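Long-range contacts in DUF1881 domain-containing protein (Neurospora crassa, PDB 5Z6D), which is of unknown function but joins a βγ-crystallin domain, whose calcium site the domain interface probably makes inoperative, to an Ig-like domain: residues A104-A114 with T145-H153; E180-S188 with V198-S206. The protein carries 1 engineered substitution. One frame throughout, in Å; residues are numbered along the deposited sequence.

Contact 1 (A104-A114 with T145-H153); sequences ADKQYSLKVDA and TAVYVRDEH
T145 lays its CG2 methyl 3.6 Å from CG1 of V112, where strands 108-112 and 143-151 lie side by side, antiparallel, in one sheet of the Ig-like β-sandwich. A146 takes the N-H of D113 on its carbonyl. V147 and V112 run alongside each other, V147 CG1 being 4.1 Å from V112 CG2, on the buried face that they share with L110 and V149; F95 and F97 of strand 91-99 cover this face. Y148 sits on the other face, in a hydrogen-bonded pair with K111, whose aliphatic chain runs beside the ring in the same direction, its CD 4.0 Å from Y148 CD2. V149 returns to the apolar face, its CG2 3.9 Å from CD1 of L110. R150 exchanges two backbone bonds with S109, while its NE goes to G155 O. D151 has CG anti to the backbone N (chi1 -178°), which carries OD2 to 3.5 Å from Y108 CE1. Q107 NE2 donates to D151 OD2 at 3.1 Å, from above the carboxylate plane. E152 gives its N-H to Q107 O, then bends at chi2 (-78°) and swings OE2 back to receive S109 OG at 2.5 Å. The H153 ring finishes the segment: CG of Q107 stands over one face, 3.6 Å from the ring centroid in a CH-pi contact, and CB of A104 meets the ring edge in plane.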
ATOM      1  N   ALA A 104      17.410   6.074  16.449  1.00 25.59           N
ATOM      2  CA  ALA A 104      16.490   5.258  17.233  1.00 30.16           C
ATOM      3  C   ALA A 104      15.314   4.819  16.374  1.00 28.17           C
ATOM      4  O   ALA A 104      15.041   5.411  15.330  1.00 27.49           O
ATOM      5  CB  ALA A 104      15.995   6.033  18.455  1.00 27.10           C
ATOM      6  N   ASP A 105      14.622   3.771  16.808  1.00 28.85           N
ATOM      7  CA  ASP A 105      13.378   3.388  16.159  1.00 29.26           C
ATOM      8  C   ASP A 105      12.422   4.566  16.107  1.00 24.21           C
ATOM      9  O   ASP A 105      12.223   5.256  17.111  1.00 26.69           O
ATOM     10  CB  ASP A 105      12.724   2.223  16.891  1.00 30.68           C
ATOM     11  CG  ASP A 105      13.398   0.918  16.600  1.00 39.69           C
ATOM     12  OD1 ASP A 105      14.480   0.941  15.968  1.00 34.26           O
ATOM     13  OD2 ASP A 105      12.843  -0.127  17.001  1.00 38.65           O
ATOM     14  N   LYS A 106      11.858   4.788  14.925  1.00 24.81           N
ATOM     15  CA  LYS A 106      10.882   5.844  14.664  1.00 23.49           C
ATOM     16  C   LYS A 106      11.476   7.238  14.819  1.00 23.10           C
ATOM     17  O   LYS A 106      10.735   8.201  14.953  1.00 24.02           O
ATOM     18  CB  LYS A 106       9.649   5.710  15.574  1.00 22.91           C
ATOM     19  CG  LYS A 106       9.025   4.312  15.570  1.00 33.45           C
ATOM     20  CD  LYS A 106       7.688   4.273  16.306  1.00 37.09           C
ATOM     21  CE  LYS A 106       6.617   5.029  15.541  1.00 43.58           C
ATOM     22  NZ  LYS A 106       5.261   4.785  16.105  1.00 49.94           N
ATOM     23  N   GLN A 107      12.798   7.349  14.780  1.00 22.56           N
ATOM     24  CA  GLN A 107      13.403   8.679  14.875  1.00 20.68           C
ATOM     25  C   GLN A 107      13.074   9.515  13.640  1.00 21.43           C
ATOM     26  O   GLN A 107      12.923  10.740  13.727  1.00 22.07           O
ATOM     27  CB  GLN A 107      14.912   8.589  15.051  1.00 21.55           C
ATOM     28  CG  GLN A 107      15.562   9.968  15.136  1.00 28.66           C
ATOM     29  CD  GLN A 107      17.026   9.920  15.526  1.00 30.30           C
ATOM     30  OE1 GLN A 107      17.489   8.969  16.156  1.00 28.00           O
ATOM     31  NE2 GLN A 107      17.765  10.960  15.154  1.00 27.66           N
ATOM     32  N   TYR A 108      12.962   8.859  12.489  1.00 20.48           N
ATOM     33  CA  TYR A 108      12.674   9.564  11.240  1.00 18.74           C
ATOM     34  C   TYR A 108      11.334   9.146  10.698  1.00 22.88           C
ATOM     35  O   TYR A 108      10.908   8.007  10.895  1.00 19.49           O
ATOM     36  CB  TYR A 108      13.767   9.298  10.195  1.00 18.91           C
ATOM     37  CG  TYR A 108      15.125   9.769  10.662  1.00 21.21           C
ATOM     38  CD1 TYR A 108      15.459  11.112  10.615  1.00 25.10           C
ATOM     39  CD2 TYR A 108      16.068   8.870  11.165  1.00 22.24           C
ATOM     40  CE1 TYR A 108      16.699  11.557  11.054  1.00 24.53           C
ATOM     41  CE2 TYR A 108      17.306   9.306  11.601  1.00 23.03           C
ATOM     42  CZ  TYR A 108      17.613  10.655  11.544  1.00 25.02           C
ATOM     43  OH  TYR A 108      18.844  11.101  11.972  1.00 27.14           O
ATOM     44  N   SER A 109      10.656  10.082  10.042  1.00 17.95           N
ATOM     45  CA  SER A 109       9.414   9.762   9.345  1.00 17.75           C
ATOM     46  C   SER A 109       9.537  10.085   7.876  1.00 18.42           C
ATOM     47  O   SER A 109      10.224  11.043   7.483  1.00 18.97           O
ATOM     48  CB  SER A 109       8.228  10.510   9.959  1.00 19.26           C
ATOM     49  OG  SER A 109       8.380  11.924   9.871  1.00 23.26           O
ATOM     50  N   LEU A 110       8.864   9.260   7.083  1.00 16.75           N
ATOM     51  CA  LEU A 110       8.694   9.463   5.667  1.00 14.75           C
ATOM     52  C   LEU A 110       7.193   9.612   5.414  1.00 18.96           C
ATOM     53  O   LEU A 110       6.428   8.656   5.551  1.00 18.64           O
ATOM     54  CB  LEU A 110       9.279   8.295   4.891  1.00 15.75           C
ATOM     55  CG  LEU A 110       9.023   8.287   3.392  1.00 19.44           C
ATOM     56  CD1 LEU A 110       9.743   9.450   2.732  1.00 23.80           C
ATOM     57  CD2 LEU A 110       9.502   6.949   2.829  1.00 20.24           C
ATOM     58  N   LYS A 111       6.771  10.835   5.119  1.00 18.55           N
ATOM     59  CA  LYS A 111       5.391  11.116   4.781  1.00 17.49           C
ATOM     60  C   LYS A 111       5.228  11.057   3.274  1.00 19.03           C
ATOM     61  O   LYS A 111       5.985  11.699   2.534  1.00 18.13           O
ATOM     62  CB  LYS A 111       4.980  12.498   5.310  1.00 20.17           C
ATOM     63  CG  LYS A 111       3.536  12.881   5.021  1.00 19.14           C
ATOM     64  CD  LYS A 111       3.260  14.318   5.471  1.00 26.86           C
ATOM     65  CE  LYS A 111       1.840  14.730   5.144  1.00 35.48           C
ATOM     66  NZ  LYS A 111       1.688  16.211   5.119  1.00 47.97           N
ATOM     67  N   VAL A 112       4.244  10.283   2.824  1.00 13.10           N
ATOM     68  CA  VAL A 112       4.017  10.088   1.411  1.00 14.51           C
ATOM     69  C   VAL A 112       2.590  10.520   1.115  1.00 20.12           C
ATOM     70  O   VAL A 112       1.647   9.914   1.615  1.00 19.74           O
ATOM     71  CB  VAL A 112       4.223   8.608   1.003  1.00 18.15           C
ATOM     72  CG1 VAL A 112       4.031   8.447  -0.483  1.00 18.48           C
ATOM     73  CG2 VAL A 112       5.609   8.123   1.398  1.00 17.35           C
ATOM     74  N   ASP A 113       2.427  11.599   0.350  1.00 17.88           N
ATOM     75  CA  ASP A 113       1.094  12.157   0.161  1.00 18.93           C
ATOM     76  C   ASP A 113       0.372  11.500  -0.999  1.00 20.42           C
ATOM     77  O   ASP A 113       0.121  12.135  -2.023  1.00 24.89           O
ATOM     78  CB  ASP A 113       1.167  13.665  -0.071  1.00 24.52           C
ATOM     79  CG  ASP A 113       1.152  14.452   1.218  1.00 47.09           C
ATOM     80  OD1 ASP A 113       0.869  13.851   2.277  1.00 51.56           O
ATOM     81  OD2 ASP A 113       1.412  15.674   1.168  1.00 53.96           O
ATOM     82  N   ALA A 114       0.054  10.220  -0.845  1.00 17.23           N
ATOM     83  CA  ALA A 114      -0.598   9.469  -1.903  1.00 20.89           C
ATOM     84  C   ALA A 114      -2.037   9.922  -2.093  1.00 21.62           C
ATOM     85  O   ALA A 114      -2.857   9.818  -1.181  1.00 25.52           O
ATOM     86  CB  ALA A 114      -0.558   7.996  -1.588  1.00 19.26           C
ATOM     87  N   THR A 145       4.247  11.681  -6.468  1.00 18.98           N
ATOM     88  CA  THR A 145       3.705  11.769  -5.120  1.00 18.78           C
ATOM     89  C   THR A 145       4.684  12.502  -4.215  1.00 20.06           C
ATOM     90  O   THR A 145       5.870  12.181  -4.175  1.00 20.23           O
ATOM     91  CB  THR A 145       3.399  10.365  -4.545  1.00 18.40           C
ATOM     92  OG1 THR A 145       2.439   9.717  -5.387  1.00 21.77           O
ATOM     93  CG2 THR A 145       2.844  10.475  -3.147  1.00 20.60           C
ATOM     94  N   ALA A 146       4.197  13.511  -3.501  1.00 18.16           N
ATOM     95  CA  ALA A 146       5.092  14.306  -2.665  1.00 16.64           C
ATOM     96  C   ALA A 146       5.592  13.491  -1.483  1.00 17.80           C
ATOM     97  O   ALA A 146       4.845  12.690  -0.918  1.00 18.52           O
ATOM     98  CB  ALA A 146       4.386  15.558  -2.182  1.00 20.52           C
ATOM     99  N   VAL A 147       6.854  13.695  -1.112  1.00 15.16           N
ATOM    100  CA  VAL A 147       7.398  13.030   0.071  1.00 16.90           C
ATOM    101  C   VAL A 147       8.125  14.016   0.991  1.00 20.66           C
ATOM    102  O   VAL A 147       8.671  15.040   0.547  1.00 19.03           O
ATOM    103  CB  VAL A 147       8.381  11.880  -0.280  1.00 17.44           C
ATOM    104  CG1 VAL A 147       7.671  10.748  -1.035  1.00 18.68           C
ATOM    105  CG2 VAL A 147       9.552  12.396  -1.079  1.00 22.98           C
ATOM    106  N   TYR A 148       8.130  13.699   2.285  1.00 15.99           N
ATOM    107  CA  TYR A 148       8.722  14.584   3.292  1.00 17.85           C
ATOM    108  C   TYR A 148       9.451  13.725   4.305  1.00 17.60           C
ATOM    109  O   TYR A 148       8.865  12.809   4.878  1.00 18.67           O
ATOM    110  CB  TYR A 148       7.657  15.440   4.004  1.00 19.64           C
ATOM    111  CG  TYR A 148       6.708  16.184   3.079  1.00 17.30           C
ATOM    112  CD1 TYR A 148       6.891  17.540   2.809  1.00 19.01           C
ATOM    113  CD2 TYR A 148       5.626  15.531   2.480  1.00 19.47           C
ATOM    114  CE1 TYR A 148       6.025  18.220   1.956  1.00 22.67           C
ATOM    115  CE2 TYR A 148       4.767  16.203   1.628  1.00 24.15           C
ATOM    116  CZ  TYR A 148       4.969  17.540   1.372  1.00 26.24           C
ATOM    117  OH  TYR A 148       4.106  18.204   0.523  1.00 32.76           O
ATOM    118  N   VAL A 149      10.724  14.024   4.523  1.00 16.04           N
ATOM    119  CA  VAL A 149      11.552  13.270   5.451  1.00 19.32           C
ATOM    120  C   VAL A 149      11.888  14.147   6.634  1.00 20.59           C
ATOM    121  O   VAL A 149      12.559  15.195   6.472  1.00 19.83           O
ATOM    122  CB  VAL A 149      12.861  12.799   4.825  1.00 21.23           C
ATOM    123  CG1 VAL A 149      13.624  11.920   5.830  1.00 22.26           C
ATOM    124  CG2 VAL A 149      12.596  12.048   3.522  1.00 25.62           C
ATOM    125  N   ARG A 150      11.449  13.712   7.815  1.00 16.67           N
ATOM    126  CA  ARG A 150      11.590  14.532   9.012  1.00 17.65           C
ATOM    127  C   ARG A 150      12.284  13.784  10.135  1.00 24.60           C
ATOM    128  O   ARG A 150      12.089  12.583  10.289  1.00 19.62           O
ATOM    129  CB  ARG A 150      10.217  15.000   9.488  1.00 17.22           C
ATOM    130  CG  ARG A 150      10.261  16.146  10.451  1.00 20.17           C
ATOM    131  CD  ARG A 150       8.873  16.405  11.004  1.00 27.63           C
ATOM    132  NE  ARG A 150       8.841  17.595  11.855  1.00 30.70           N
ATOM    133  CZ  ARG A 150       7.789  17.962  12.579  1.00 34.62           C
ATOM    134  NH1 ARG A 150       6.689  17.221  12.566  1.00 33.61           N
ATOM    135  NH2 ARG A 150       7.842  19.063  13.321  1.00 33.40           N
ATOM    136  N   ASP A 151      13.098  14.484  10.915  1.00 21.31           N
ATOM    137  CA  ASP A 151      13.584  13.933  12.178  1.00 25.74           C
ATOM    138  C   ASP A 151      12.519  14.243  13.221  1.00 29.08           C
ATOM    139  O   ASP A 151      12.293  15.398  13.555  1.00 26.97           O
ATOM    140  CB  ASP A 151      14.942  14.523  12.568  1.00 29.64           C
ATOM    141  CG  ASP A 151      15.510  13.916  13.865  1.00 30.14           C
ATOM    142  OD1 ASP A 151      14.756  13.722  14.843  1.00 34.99           O
ATOM    143  OD2 ASP A 151      16.727  13.640  13.910  1.00 38.59           O
ATOM    144  N   GLU A 152      11.864  13.204  13.729  1.00 24.85           N
ATOM    145  CA  GLU A 152      10.715  13.372  14.611  1.00 27.69           C
ATOM    146  C   GLU A 152      11.097  13.858  16.001  1.00 28.03           C
ATOM    147  O   GLU A 152      10.281  14.459  16.703  1.00 31.74           O
ATOM    148  CB  GLU A 152       9.946  12.055  14.725  1.00 25.61           C
ATOM    149  CG  GLU A 152       9.217  11.671  13.452  1.00 28.94           C
ATOM    150  CD  GLU A 152       7.933  12.457  13.259  1.00 28.25           C
ATOM    151  OE1 GLU A 152       7.219  12.688  14.258  1.00 37.23           O
ATOM    152  OE2 GLU A 152       7.634  12.850  12.115  1.00 29.42           O
ATOM    153  N   HIS A 153      12.324  13.572  16.405  1.00 29.16           N
ATOM    154  CA  HIS A 153      12.804  14.024  17.705  1.00 33.39           C
ATOM    155  C   HIS A 153      12.991  15.530  17.678  1.00 37.77           C
ATOM    156  O   HIS A 153      12.380  16.264  18.461  1.00 39.92           O
ATOM    157  CB  HIS A 153      14.115  13.334  18.069  1.00 36.06           C
ATOM    158  CG  HIS A 153      13.993  11.852  18.227  1.00 40.31           C
ATOM    159  ND1 HIS A 153      15.083  11.032  18.416  1.00 44.63           N
ATOM    160  CD2 HIS A 153      12.906  11.042  18.226  1.00 41.95           C
ATOM    161  CE1 HIS A 153      14.675   9.779  18.522  1.00 46.58           C
ATOM    162  NE2 HIS A 153      13.359   9.759  18.413  1.00 44.49           N
TER
HETATM  163  O   HOH W   1      12.184   7.621  18.248  1.00 38.27           O
HETATM  164  O   HOH W   2       7.776  13.425   7.657  1.00 19.25           O
HETATM  165  O   HOH W   3       1.281  14.046  -3.636  1.00 27.01           O
HETATM  166  O   HOH W   4       1.979  17.366  -0.487  1.00 42.70           O

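Contact 2 (E180-S188 with V198-S206); sequences EHWPKQLKS and VTLVDNKPS
K187 and T199 form the hydrogen-bonded pair of this hairpin, exchanging two backbone bonds: K187 N to T199 O at 2.9 Å and T199 N back to K187 O. Beyond L200, V201 N donates to Q185 O, a single backbone bond past the last paired residues. A water bridges K187 O and T199 OG1.

The polar side-chain work falls to Q185. Its chain is bent at chi2 (92°), which turns the amide toward the C-terminal tail, and there NE2 makes two bonds, both near the amide plane. The one to K204 O is almost straight (174°) at 3.0 Å; the other reaches S206 OG at 3.2 Å, and that hydroxyl is bonded also to I158 O of strand 157-168. On the way, CB and CG of Q185 press against the carbonyl of D202, with CG 3.3 Å from D202 O, a buried oxygen without a polar partner in the model. D202 shapes the tail itself, taking K204 N on OD1 in an Asx turn.

Apolar contacts lie on the inner face. L186 CD2 touches L200 CD1 at 4.0 Å and V198 CG1 at 4.1 Å, while the W182 ring brings CH2 to V198 CG1 from the opposite direction. W182 NE1 donates to L186 O from well above the carbonyl plane.

The paired strands are the open end of an antiparallel β-hairpin, 186-190 and 195-200, at the margin of the mixed sheet of the Ig-like sandwich, with the W182 loop and the tail after L200 packed beside it.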
ATOM      1  N   GLU A 180      15.335  14.515 -10.176  1.00 33.66           N
ATOM      2  CA  GLU A 180      15.948  15.618  -9.446  1.00 34.48           C
ATOM      3  C   GLU A 180      15.144  16.044  -8.214  1.00 34.34           C
ATOM      4  O   GLU A 180      15.643  16.807  -7.388  1.00 36.34           O
ATOM      5  CB  GLU A 180      16.169  16.824 -10.375  1.00 35.64           C
ATOM      6  CG  GLU A 180      15.010  17.807 -10.453  1.00 43.86           C
ATOM      7  CD  GLU A 180      13.876  17.331 -11.344  1.00 56.73           C
ATOM      8  OE1 GLU A 180      13.953  16.200 -11.879  1.00 57.38           O
ATOM      9  OE2 GLU A 180      12.905  18.099 -11.515  1.00 61.05           O
ATOM     10  N   HIS A 181      13.918  15.547  -8.071  1.00 30.63           N
ATOM     11  CA  HIS A 181      13.119  15.885  -6.896  1.00 29.30           C
ATOM     12  C   HIS A 181      13.158  14.788  -5.826  1.00 26.00           C
ATOM     13  O   HIS A 181      12.732  15.001  -4.685  1.00 24.88           O
ATOM     14  CB  HIS A 181      11.679  16.187  -7.303  1.00 40.31           C
ATOM     15  CG  HIS A 181      11.521  17.509  -7.988  1.00 51.56           C
ATOM     16  ND1 HIS A 181      11.940  18.693  -7.419  1.00 53.44           N
ATOM     17  CD2 HIS A 181      11.002  17.832  -9.196  1.00 54.96           C
ATOM     18  CE1 HIS A 181      11.683  19.690  -8.247  1.00 56.81           C
ATOM     19  NE2 HIS A 181      11.114  19.196  -9.332  1.00 56.68           N
ATOM     20  N   TRP A 182      13.704  13.634  -6.184  1.00 24.96           N
ATOM     21  CA  TRP A 182      13.918  12.572  -5.204  1.00 26.90           C
ATOM     22  C   TRP A 182      15.053  12.976  -4.269  1.00 29.95           C
ATOM     23  O   TRP A 182      16.147  13.311  -4.733  1.00 27.90           O
ATOM     24  CB  TRP A 182      14.239  11.251  -5.898  1.00 29.83           C
ATOM     25  CG  TRP A 182      14.657  10.143  -4.969  1.00 28.48           C
ATOM     26  CD1 TRP A 182      15.936   9.781  -4.640  1.00 29.73           C
ATOM     27  CD2 TRP A 182      13.792   9.244  -4.266  1.00 25.89           C
ATOM     28  NE1 TRP A 182      15.917   8.710  -3.769  1.00 32.46           N
ATOM     29  CE2 TRP A 182      14.609   8.356  -3.529  1.00 23.66           C
ATOM     30  CE3 TRP A 182      12.404   9.094  -4.188  1.00 30.21           C
ATOM     31  CZ2 TRP A 182      14.087   7.344  -2.729  1.00 23.89           C
ATOM     32  CZ3 TRP A 182      11.885   8.087  -3.391  1.00 33.41           C
ATOM     33  CH2 TRP A 182      12.726   7.229  -2.670  1.00 29.43           C
ATOM     34  N   PRO A 183      14.793  12.958  -2.949  1.00 25.67           N
ATOM     35  CA  PRO A 183      15.794  13.372  -1.960  1.00 27.76           C
ATOM     36  C   PRO A 183      17.073  12.543  -2.059  1.00 28.96           C
ATOM     37  O   PRO A 183      17.009  11.314  -1.997  1.00 25.10           O
ATOM     38  CB  PRO A 183      15.086  13.137  -0.622  1.00 26.16           C
ATOM     39  CG  PRO A 183      13.634  13.225  -0.945  1.00 25.91           C
ATOM     40  CD  PRO A 183      13.503  12.622  -2.322  1.00 25.17           C
ATOM     41  N   LYS A 184      18.217  13.204  -2.221  1.00 24.75           N
ATOM     42  CA  LYS A 184      19.474  12.480  -2.361  1.00 33.57           C
ATOM     43  C   LYS A 184      19.807  11.711  -1.084  1.00 30.68           C
ATOM     44  O   LYS A 184      20.606  10.777  -1.102  1.00 29.43           O
ATOM     45  CB  LYS A 184      20.612  13.435  -2.716  1.00 38.20           C
ATOM     46  CG  LYS A 184      20.384  14.203  -4.009  1.00 50.45           C
ATOM     47  CD  LYS A 184      21.598  15.036  -4.382  1.00 56.51           C
ATOM     48  CE  LYS A 184      21.380  15.789  -5.685  1.00 60.36           C
ATOM     49  NZ  LYS A 184      20.433  16.931  -5.538  1.00 63.95           N
ATOM     50  N   GLN A 185      19.185  12.112   0.020  1.00 26.56           N
ATOM     51  CA  GLN A 185      19.353  11.418   1.293  1.00 24.10           C
ATOM     52  C   GLN A 185      18.720  10.035   1.343  1.00 24.45           C
ATOM     53  O   GLN A 185      18.979   9.287   2.274  1.00 24.56           O
ATOM     54  CB  GLN A 185      18.766  12.250   2.432  1.00 21.69           C
ATOM     55  CG  GLN A 185      19.493  13.560   2.692  1.00 23.22           C
ATOM     56  CD  GLN A 185      18.884  14.718   1.927  1.00 28.04           C
ATOM     57  OE1 GLN A 185      18.197  14.526   0.926  1.00 26.14           O
ATOM     58  NE2 GLN A 185      19.128  15.931   2.401  1.00 24.74           N
ATOM     59  N   LEU A 186      17.871   9.715   0.370  1.00 21.58           N
ATOM     60  CA  LEU A 186      17.177   8.427   0.345  1.00 20.99           C
ATOM     61  C   LEU A 186      17.688   7.527  -0.771  1.00 24.35           C
ATOM     62  O   LEU A 186      18.056   8.001  -1.847  1.00 26.68           O
ATOM     63  CB  LEU A 186      15.676   8.632   0.158  1.00 18.68           C
ATOM     64  CG  LEU A 186      14.911   9.454   1.191  1.00 20.26           C
ATOM     65  CD1 LEU A 186      13.461   9.670   0.752  1.00 22.13           C
ATOM     66  CD2 LEU A 186      14.987   8.772   2.560  1.00 18.28           C
ATOM     67  N   LYS A 187      17.680   6.227  -0.511  1.00 23.94           N
ATOM     68  CA  LYS A 187      17.939   5.228  -1.541  1.00 26.04           C
ATOM     69  C   LYS A 187      16.792   4.231  -1.591  1.00 26.73           C
ATOM     70  O   LYS A 187      16.378   3.728  -0.561  1.00 28.42           O
ATOM     71  CB  LYS A 187      19.253   4.499  -1.261  1.00 33.13           C
ATOM     72  CG  LYS A 187      20.351   4.787  -2.265  1.00 54.53           C
ATOM     73  CD  LYS A 187      20.097   4.062  -3.577  1.00 63.46           C
ATOM     74  CE  LYS A 187      21.278   4.203  -4.521  1.00 69.08           C
ATOM     75  NZ  LYS A 187      21.128   3.327  -5.711  1.00 69.80           N
ATOM     76  N   SER A 188      16.272   3.934  -2.775  1.00 25.42           N
ATOM     77  CA  SER A 188      15.254   2.897  -2.875  1.00 20.91           C
ATOM     78  C   SER A 188      15.884   1.608  -3.370  1.00 23.74           C
ATOM     79  O   SER A 188      16.818   1.626  -4.174  1.00 25.01           O
ATOM     80  CB  SER A 188      14.104   3.328  -3.788  1.00 30.88           C
ATOM     81  OG  SER A 188      14.497   3.374  -5.145  1.00 43.03           O
ATOM     82  N   VAL A 198      12.899   1.825   1.318  1.00 16.90           N
ATOM     83  CA  VAL A 198      13.455   3.153   1.145  1.00 18.65           C
ATOM     84  C   VAL A 198      14.296   3.432   2.374  1.00 18.56           C
ATOM     85  O   VAL A 198      13.790   3.370   3.491  1.00 18.70           O
ATOM     86  CB  VAL A 198      12.360   4.204   0.970  1.00 17.79           C
ATOM     87  CG1 VAL A 198      12.956   5.621   0.985  1.00 21.31           C
ATOM     88  CG2 VAL A 198      11.576   3.932  -0.320  1.00 20.13           C
ATOM     89  N   THR A 199      15.581   3.721   2.170  1.00 21.06           N
ATOM     90  CA  THR A 199      16.523   3.831   3.272  1.00 20.66           C
ATOM     91  C   THR A 199      17.114   5.237   3.368  1.00 19.15           C
ATOM     92  O   THR A 199      17.567   5.803   2.364  1.00 19.24           O
ATOM     93  CB  THR A 199      17.670   2.816   3.134  1.00 22.72           C
ATOM     94  OG1 THR A 199      17.137   1.484   3.144  1.00 23.35           O
ATOM     95  CG2 THR A 199      18.653   2.965   4.282  1.00 24.12           C
ATOM     96  N   LEU A 200      17.087   5.802   4.574  1.00 18.49           N
ATOM     97  CA  LEU A 200      17.791   7.055   4.852  1.00 20.01           C
ATOM     98  C   LEU A 200      19.288   6.775   4.970  1.00 24.07           C
ATOM     99  O   LEU A 200      19.725   6.126   5.908  1.00 24.02           O
ATOM    100  CB  LEU A 200      17.267   7.715   6.135  1.00 18.72           C
ATOM    101  CG  LEU A 200      17.855   9.095   6.440  1.00 20.01           C
ATOM    102  CD1 LEU A 200      17.333  10.141   5.458  1.00 24.16           C
ATOM    103  CD2 LEU A 200      17.558   9.518   7.862  1.00 23.55           C
ATOM    104  N   VAL A 201      20.068   7.248   4.006  1.00 21.16           N
ATOM    105  CA  VAL A 201      21.498   6.942   3.995  1.00 28.32           C
ATOM    106  C   VAL A 201      22.329   8.134   4.484  1.00 27.61           C
ATOM    107  O   VAL A 201      23.515   8.000   4.779  1.00 31.12           O
ATOM    108  CB  VAL A 201      21.972   6.512   2.589  1.00 31.96           C
ATOM    109  CG1 VAL A 201      21.392   5.135   2.228  1.00 32.77           C
ATOM    110  CG2 VAL A 201      21.583   7.547   1.551  1.00 34.46           C
ATOM    111  N   ASP A 202      21.689   9.290   4.590  1.00 25.11           N
ATOM    112  CA  ASP A 202      22.361  10.506   5.038  1.00 28.77           C
ATOM    113  C   ASP A 202      21.362  11.377   5.789  1.00 26.00           C
ATOM    114  O   ASP A 202      20.282  11.650   5.276  1.00 27.99           O
ATOM    115  CB  ASP A 202      22.950  11.251   3.835  1.00 30.35           C
ATOM    116  CG  ASP A 202      23.558  12.589   4.206  1.00 39.98           C
ATOM    117  OD1 ASP A 202      23.917  12.785   5.387  1.00 39.03           O
ATOM    118  OD2 ASP A 202      23.683  13.447   3.304  1.00 44.96           O
ATOM    119  N   ASN A 203      21.695  11.795   7.005  1.00 27.06           N
ATOM    120  CA  ASN A 203      20.733  12.564   7.789  1.00 26.39           C
ATOM    121  C   ASN A 203      21.065  14.051   7.836  1.00 24.30           C
ATOM    122  O   ASN A 203      20.475  14.801   8.607  1.00 25.91           O
ATOM    123  CB  ASN A 203      20.612  11.993   9.207  1.00 27.78           C
ATOM    124  CG  ASN A 203      21.932  11.972   9.954  1.00 28.88           C
ATOM    125  OD1 ASN A 203      22.997  12.136   9.367  1.00 33.10           O
ATOM    126  ND2 ASN A 203      21.862  11.749  11.262  1.00 31.00           N
ATOM    127  N   LYS A 204      21.989  14.474   6.982  1.00 24.27           N
ATOM    128  CA  LYS A 204      22.261  15.897   6.795  1.00 25.15           C
ATOM    129  C   LYS A 204      21.189  16.547   5.913  1.00 27.02           C
ATOM    130  O   LYS A 204      20.967  16.119   4.785  1.00 28.93           O
ATOM    131  CB  LYS A 204      23.648  16.099   6.176  1.00 27.98           C
ATOM    132  CG  LYS A 204      24.087  17.555   6.102  1.00 30.34           C
ATOM    133  CD  LYS A 204      25.385  17.699   5.311  1.00 38.84           C
ATOM    134  CE  LYS A 204      26.055  19.038   5.575  1.00 47.33           C
ATOM    135  NZ  LYS A 204      25.163  20.182   5.243  1.00 53.05           N
ATOM    136  N   PRO A 205      20.520  17.586   6.428  1.00 27.87           N
ATOM    137  CA  PRO A 205      19.465  18.278   5.691  1.00 30.92           C
ATOM    138  C   PRO A 205      19.969  18.874   4.394  1.00 34.68           C
ATOM    139  O   PRO A 205      21.152  19.207   4.273  1.00 32.71           O
ATOM    140  CB  PRO A 205      19.026  19.385   6.658  1.00 28.52           C
ATOM    141  CG  PRO A 205      19.360  18.861   7.975  1.00 32.35           C
ATOM    142  CD  PRO A 205      20.658  18.126   7.786  1.00 32.79           C
ATOM    143  N   SER A 206      19.057  18.999   3.441  1.00 33.49           N
ATOM    144  CA  SER A 206      19.352  19.604   2.155  1.00 38.32           C
ATOM    145  C   SER A 206      19.944  21.003   2.332  1.00 46.11           C
ATOM    146  O   SER A 206      19.389  21.846   3.040  1.00 47.11           O
ATOM    147  CB  SER A 206      18.079  19.649   1.308  1.00 33.13           C
ATOM    148  OG  SER A 206      17.420  18.388   1.335  1.00 34.07           O
TER
HETATM  149  O   HOH W   5      16.941   0.742   0.557  1.00 28.37           O

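In the fold
The two contacts belong to opposing sheets of the Ig-like domain, contact 1 to the five-stranded antiparallel one and contact 2 to the four-stranded mixed one. They follow each other along the chain, contact 1 closing before contact 2 opens, and their centres lie about 11 Å apart. Their inner faces meet in the core between the sheets: Y108 CD2 packs on L200 CD2 at 3.7 Å, and V149 CG2 on L186 CD1 at 3.8 Å. A probable hydrogen bond from N203 ND2 to Y108 OH adds a polar tie. Both lie away from the calcium-site residues of the βγ-crystallin domain; each pairs strands within its own sheet, and the packing between them helps hold the two sheets face to face.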